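Local coordinates for protein muconate lactonizing enzyme (Corynebacterium glutamicum, PDB 3I4K) that belongs to the muconate lactonizing enzyme family of the enolase superfamily and binds a magnesium ion in a TIM-barrel-like domain, at residues 179-184 / 214-219; 209-214 / 237-242. All blocks are in the same frame, centred on the assembly; numbering follows the deposited sequence.

Contact 1: 179-184 / 214-219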
loop_
_atom_site.group_PDB
_atom_site.type_symbol
_atom_site.label_atom_id
_atom_site.label_comp_id
_atom_site.label_asym_id
_atom_site.label_seq_id
_atom_site.Cartn_x
_atom_site.Cartn_y
_atom_site.Cartn_z
ATOM N N GLU A 179 -31.019 18.363 -22.868
ATOM C CA GLU A 179 -31.455 19.364 -21.905
ATOM C C GLU A 179 -30.520 19.348 -20.704
ATOM O O GLU A 179 -30.122 20.400 -20.204
ATOM C CB GLU A 179 -32.903 19.100 -21.468
ATOM C CG GLU A 179 -33.920 19.232 -22.608
ATOM C CD GLU A 179 -35.363 19.033 -22.153
ATOM O OE1 GLU A 179 -36.255 18.917 -23.027
ATOM O OE2 GLU A 179 -35.607 18.994 -20.924
ATOM N N ASP A 180 -30.157 18.150 -20.260
ATOM C CA ASP A 180 -29.256 17.994 -19.121
ATOM C C ASP A 180 -27.980 18.779 -19.394
ATOM O O ASP A 180 -27.470 19.474 -18.521
ATOM C CB ASP A 180 -28.920 16.514 -18.921
ATOM C CG ASP A 180 -28.524 16.193 -17.501
ATOM O OD1 ASP A 180 -28.597 17.113 -16.656
ATOM O OD2 ASP A 180 -28.155 15.019 -17.232
ATOM N N THR A 181 -27.486 18.664 -20.623
ATOM C CA THR A 181 -26.273 19.351 -21.063
ATOM C C THR A 181 -26.469 20.864 -20.990
ATOM O O THR A 181 -25.610 21.597 -20.482
ATOM C CB THR A 181 -25.926 18.961 -22.523
ATOM O OG1 THR A 181 -25.516 17.588 -22.569
ATOM C CG2 THR A 181 -24.811 19.840 -23.074
ATOM N N ARG A 182 -27.606 21.320 -21.508
ATOM C CA ARG A 182 -27.942 22.737 -21.529
ATOM C C ARG A 182 -27.939 23.287 -20.104
ATOM O O ARG A 182 -27.392 24.355 -19.839
ATOM C CB ARG A 182 -29.322 22.919 -22.171
ATOM C CG ARG A 182 -29.485 24.179 -23.016
ATOM C CD ARG A 182 -30.005 23.812 -24.407
ATOM N NE ARG A 182 -31.138 22.890 -24.328
ATOM C CZ ARG A 182 -31.429 21.980 -25.255
ATOM N NH1 ARG A 182 -30.672 21.870 -26.340
ATOM N NH2 ARG A 182 -32.464 21.161 -25.085
ATOM N N ARG A 183 -28.545 22.532 -19.195
ATOM C CA ARG A 183 -28.636 22.890 -17.787
ATOM C C ARG A 183 -27.255 23.156 -17.196
ATOM O O ARG A 183 -27.028 24.191 -16.558
ATOM C CB ARG A 183 -29.313 21.753 -17.017
ATOM C CG ARG A 183 -29.450 21.984 -15.527
ATOM C CD ARG A 183 -30.123 20.792 -14.853
ATOM N NE ARG A 183 -29.305 19.580 -14.895
ATOM C CZ ARG A 183 -28.464 19.208 -13.931
ATOM N NH1 ARG A 183 -28.325 19.954 -12.840
ATOM N NH2 ARG A 183 -27.769 18.079 -14.049
ATOM N N VAL A 184 -26.334 22.220 -17.415
ATOM C CA VAL A 184 -24.975 22.335 -16.894
ATOM C C VAL A 184 -24.149 23.394 -17.628
ATOM O O VAL A 184 -23.430 24.167 -16.997
ATOM C CB VAL A 184 -24.241 20.966 -16.958
ATOM C CG1 VAL A 184 -22.781 21.130 -16.580
ATOM C CG2 VAL A 184 -24.914 19.979 -16.007
ATOM N N LEU A 214 -20.602 15.766 -24.280
ATOM C CA LEU A 214 -19.515 16.228 -23.424
ATOM C C LEU A 214 -18.684 17.342 -24.061
ATOM O O LEU A 214 -18.214 18.229 -23.359
ATOM C CB LEU A 214 -18.618 15.059 -22.996
ATOM C CG LEU A 214 -19.274 14.020 -22.068
ATOM C CD1 LEU A 214 -18.239 12.981 -21.629
ATOM C CD2 LEU A 214 -19.869 14.721 -20.852
ATOM N N PRO A 215 -18.493 17.318 -25.396
ATOM C CA PRO A 215 -17.701 18.393 -26.012
ATOM C C PRO A 215 -18.319 19.763 -25.692
ATOM O O PRO A 215 -17.604 20.744 -25.479
ATOM C CB PRO A 215 -17.774 18.065 -27.500
ATOM C CG PRO A 215 -17.856 16.568 -27.505
ATOM C CD PRO A 215 -18.860 16.304 -26.400
ATOM N N ILE A 216 -19.653 19.816 -25.660
ATOM C CA ILE A 216 -20.364 21.050 -25.353
ATOM C C ILE A 216 -20.035 21.514 -23.939
ATOM O O ILE A 216 -19.850 22.707 -23.694
ATOM C CB ILE A 216 -21.891 20.864 -25.488
ATOM C CG1 ILE A 216 -22.235 20.508 -26.932
ATOM C CG2 ILE A 216 -22.622 22.151 -25.084
ATOM C CD1 ILE A 216 -23.656 20.008 -27.113
ATOM N N LEU A 217 -19.964 20.572 -23.006
ATOM C CA LEU A 217 -19.628 20.906 -21.627
ATOM C C LEU A 217 -18.175 21.337 -21.495
ATOM O O LEU A 217 -17.844 22.163 -20.643
ATOM C CB LEU A 217 -19.892 19.719 -20.698
ATOM C CG LEU A 217 -21.358 19.302 -20.569
ATOM C CD1 LEU A 217 -21.495 18.255 -19.481
ATOM C CD2 LEU A 217 -22.212 20.516 -20.227
ATOM N N ALA A 218 -17.306 20.780 -22.337
ATOM C CA ALA A 218 -15.888 21.128 -22.304
ATOM C C ALA A 218 -15.693 22.575 -22.752
ATOM O O ALA A 218 -14.888 23.322 -22.183
ATOM C CB ALA A 218 -15.098 20.191 -23.211
ATOM N N GLU A 219 -16.432 22.963 -23.785
ATOM C CA GLU A 219 -16.346 24.314 -24.313
ATOM C C GLU A 219 -16.907 25.299 -23.294
ATOM O O GLU A 219 -16.487 26.452 -23.244
ATOM C CB GLU A 219 -17.121 24.411 -25.629
ATOM C CG GLU A 219 -16.977 25.746 -26.351
ATOM C CD GLU A 219 -17.583 25.725 -27.748
ATOM O OE1 GLU A 219 -18.812 25.514 -27.871
ATOM O OE2 GLU A 219 -16.826 25.918 -28.726
#
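With CG beside its own backbone N (chi1 -65°), Leu217 continues its chain through CD1 and turns the other branch, CD2, to helix segment 179-184, where Thr181, with OG1 beside the backbone N, has CG2 anti to it and Val184 likewise holds CG1 anti (chi1 173°). These torsions let one methyl touch two residues, at three atoms. Leu217 CD2 lies 3.7 Å from Val184 CG1, the two side chains meeting at about a right angle, and 3.9 Å from Thr181 CG2. It also rests against the backbone at 3.6 Å from Thr181 O, a van der Waals contact at a helical carbonyl. Beside it, nearer the surface, Ile216 offers its branch methyl: Thr181 CG2 and Ile216 CG2 stand 3.8 Å apart. Thr181 thus presents its methyl to the neighbouring helix, while its hydroxyl OG1 is hydrogen-bonded to Pro177 O in its own helix.

No hydrogen bond joins 179-184 to 214-219, and the interface is purely one of packing. Leu217 also touches Phe225 of strand 224-226, which ties it to the sheet within, and Val184 touches the loop residue Met172. Axes 9.7 Å apart and only 7° from parallel, on helices separated in sequence by strand 196-200, are characteristic of consecutive outer helices in the beta/alpha barrel of the enolase superfamily.

Contact 2: 209-214 / 237-242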
loop_
_atom_site.group_PDB
_atom_site.type_symbol
_atom_site.label_atom_id
_atom_site.label_comp_id
_atom_site.label_asym_id
_atom_site.label_seq_id
_atom_site.Cartn_x
_atom_site.Cartn_y
_atom_site.Cartn_z
ATOM N N THR A 209 -23.777 8.890 -26.598
ATOM C CA THR A 209 -24.309 10.105 -25.993
ATOM C C THR A 209 -23.220 10.939 -25.324
ATOM O O THR A 209 -23.235 12.166 -25.404
ATOM C CB THR A 209 -25.408 9.783 -24.946
ATOM O OG1 THR A 209 -26.477 9.059 -25.577
ATOM C CG2 THR A 209 -25.967 11.066 -24.355
ATOM N N ALA A 210 -22.273 10.281 -24.660
ATOM C CA ALA A 210 -21.201 11.011 -23.990
ATOM C C ALA A 210 -20.307 11.730 -24.996
ATOM O O ALA A 210 -19.990 12.900 -24.825
ATOM C CB ALA A 210 -20.368 10.061 -23.127
ATOM N N LEU A 211 -19.921 11.026 -26.051
ATOM C CA LEU A 211 -19.050 11.587 -27.084
ATOM C C LEU A 211 -19.701 12.733 -27.848
ATOM O O LEU A 211 -19.015 13.614 -28.372
ATOM C CB LEU A 211 -18.626 10.486 -28.060
ATOM C CG LEU A 211 -17.760 9.396 -27.410
ATOM C CD1 LEU A 211 -17.590 8.223 -28.352
ATOM C CD2 LEU A 211 -16.404 9.979 -27.022
ATOM N N HIS A 212 -21.024 12.729 -27.904
ATOM C CA HIS A 212 -21.738 13.782 -28.611
ATOM C C HIS A 212 -21.906 15.063 -27.790
ATOM O O HIS A 212 -21.629 16.153 -28.274
ATOM C CB HIS A 212 -23.109 13.258 -29.062
ATOM C CG HIS A 212 -23.904 14.243 -29.860
ATOM N ND1 HIS A 212 -24.541 15.325 -29.290
ATOM C CD2 HIS A 212 -24.157 14.313 -31.188
ATOM C CE1 HIS A 212 -25.154 16.018 -30.233
ATOM N NE2 HIS A 212 -24.936 15.426 -31.394
ATOM N N TYR A 213 -22.322 14.933 -26.536
ATOM C CA TYR A 213 -22.570 16.114 -25.705
ATOM C C TYR A 213 -21.433 16.647 -24.834
ATOM O O TYR A 213 -21.316 17.859 -24.661
ATOM C CB TYR A 213 -23.798 15.858 -24.826
ATOM C CG TYR A 213 -25.073 15.658 -25.620
ATOM C CD1 TYR A 213 -25.821 16.747 -26.075
ATOM C CD2 TYR A 213 -25.514 14.376 -25.945
ATOM C CE1 TYR A 213 -26.980 16.559 -26.839
ATOM C CE2 TYR A 213 -26.662 14.179 -26.703
ATOM C CZ TYR A 213 -27.390 15.274 -27.147
ATOM O OH TYR A 213 -28.522 15.059 -27.896
ATOM N N LEU A 214 -20.602 15.766 -24.280
ATOM C CA LEU A 214 -19.515 16.228 -23.424
ATOM C C LEU A 214 -18.684 17.342 -24.061
ATOM O O LEU A 214 -18.214 18.229 -23.359
ATOM C CB LEU A 214 -18.618 15.059 -22.996
ATOM C CG LEU A 214 -19.274 14.020 -22.068
ATOM C CD1 LEU A 214 -18.239 12.981 -21.629
ATOM C CD2 LEU A 214 -19.869 14.721 -20.852
ATOM N N LEU A 237 -13.764 5.835 -21.838
ATOM C CA LEU A 237 -13.299 6.921 -20.973
ATOM C C LEU A 237 -12.076 7.562 -21.619
ATOM O O LEU A 237 -11.909 8.792 -21.600
ATOM C CB LEU A 237 -12.928 6.399 -19.587
ATOM C CG LEU A 237 -14.001 5.642 -18.794
ATOM C CD1 LEU A 237 -13.447 5.255 -17.446
ATOM C CD2 LEU A 237 -15.256 6.501 -18.627
ATOM N N ARG A 238 -11.213 6.720 -22.185
ATOM C CA ARG A 238 -10.006 7.192 -22.866
ATOM C C ARG A 238 -10.388 7.999 -24.106
ATOM O O ARG A 238 -9.806 9.049 -24.389
ATOM C CB ARG A 238 -9.138 5.995 -23.289
ATOM C CG ARG A 238 -7.996 6.338 -24.239
ATOM C CD ARG A 238 -7.083 7.387 -23.647
ATOM N NE ARG A 238 -5.937 7.680 -24.505
ATOM C CZ ARG A 238 -5.152 8.752 -24.363
ATOM N NH1 ARG A 238 -5.396 9.635 -23.392
ATOM N NH2 ARG A 238 -4.125 8.946 -25.190
ATOM N N GLU A 239 -11.369 7.492 -24.844
ATOM C CA GLU A 239 -11.828 8.151 -26.056
ATOM C C GLU A 239 -12.472 9.510 -25.764
ATOM O O GLU A 239 -12.265 10.458 -26.525
ATOM C CB GLU A 239 -12.818 7.249 -26.811
ATOM C CG GLU A 239 -13.251 7.777 -28.189
ATOM C CD GLU A 239 -12.085 8.008 -29.155
ATOM O OE1 GLU A 239 -12.296 8.638 -30.215
ATOM O OE2 GLU A 239 -10.957 7.555 -28.871
ATOM N N ILE A 240 -13.228 9.643 -24.671
ATOM C CA ILE A 240 -13.834 10.953 -24.452
ATOM C C ILE A 240 -12.755 11.992 -24.200
ATOM O O ILE A 240 -12.894 13.139 -24.613
ATOM C CB ILE A 240 -14.888 11.019 -23.288
ATOM C CG1 ILE A 240 -14.208 11.377 -21.987
ATOM C CG2 ILE A 240 -15.692 9.733 -23.170
ATOM C CD1 ILE A 240 -15.144 12.085 -21.062
ATOM N N THR A 241 -11.667 11.598 -23.540
ATOM C CA THR A 241 -10.579 12.539 -23.285
ATOM C C THR A 241 -9.860 12.865 -24.599
ATOM O O THR A 241 -9.476 14.014 -24.840
ATOM C CB THR A 241 -9.578 11.962 -22.261
ATOM O OG1 THR A 241 -10.184 11.986 -20.963
ATOM C CG2 THR A 241 -8.276 12.786 -22.225
ATOM N N ARG A 242 -9.675 11.851 -25.442
ATOM C CA ARG A 242 -9.023 12.050 -26.729
ATOM C C ARG A 242 -9.763 13.122 -27.535
ATOM O O ARG A 242 -9.141 14.027 -28.091
ATOM C CB ARG A 242 -8.977 10.736 -27.535
ATOM C CG ARG A 242 -7.743 9.871 -27.265
ATOM C CD ARG A 242 -7.441 8.934 -28.437
ATOM N NE ARG A 242 -8.322 7.768 -28.449
ATOM C CZ ARG A 242 -8.014 6.584 -27.921
ATOM N NH1 ARG A 242 -6.831 6.393 -27.338
ATOM N NH2 ARG A 242 -8.896 5.594 -27.968
#
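Helix segments 209-214 and 237-242 run in nearly the same direction, crossing at -22° with their axes 9.9 Å apart at closest approach. Leu211 and Ile240 hold the nearest pair of CA atoms, and the side chains of these two residues, with Leu214 and Glu239, make the contact.

Leu211 reaches over with one methyl. Its CD2 settles on the backbone of the facing helix, 3.8 Å from Ile240 CA, and meets the branch methyl of the same residue, Leu211 CD2 to Ile240 CG2 being 3.9 Å. The aliphatic part of Glu239 borders this methyl too, with Leu211 CD2 4.0 Å from Glu239 CG.

Strand 224-226 lies between the two helices in the chain, and the succession helix, strand, helix is that of the beta/alpha barrel, whose outer helices pack against one another and against the strands within. Ile240 joins both layers: it meets Leu211 and Leu214 across the contact, and touches Phe225 of strand 224-226 and Val248 of strand 247-250. Ile240 has an unusual first torsion (chi1 91°), with CG2 beside the backbone N. Its other branch ends in CD1, which approaches the end of Leu214 obliquely; the modelled distance of 3.3 Å between Ile240 CD1 and Leu214 CD1 is too short for two methyl carbons and is doubtful in detail.

At the outer side of 237-242 the contact gives way to charge. Glu239 bends at chi2 (58°), and its carboxylate is gripped side-on by Arg242, with NE 2.7 Å from Glu239 OE2 and NH2 3.0 Å from the same oxygen. The second oxygen, Glu239 OE1, forms a salt bridge with Arg243, so two arginines of one helix share this carboxylate.

Overall arrangement
Contacts 1 and 2 show how a barrel wall is assembled from repeated helix-to-helix packing. Their centres lie 12 Å apart, and helix 207-219 takes part in both, meeting helix 177-189 in contact 1 and helix 234-244 in contact 2. The segments alternate along the chain: 179-184, 209-214, 214-219, 237-242, with Leu214 common to the middle two. Tyr213 adds a direct link, its CB packing 3.3 Å from Thr181 OG1. Three successive outer helices are thereby joined around parallel strands 196-200, 224-226 and 247-250. The magnesium ligands Asp200 and Glu226 belong to the first two strands, and Asp251 directly follows the third.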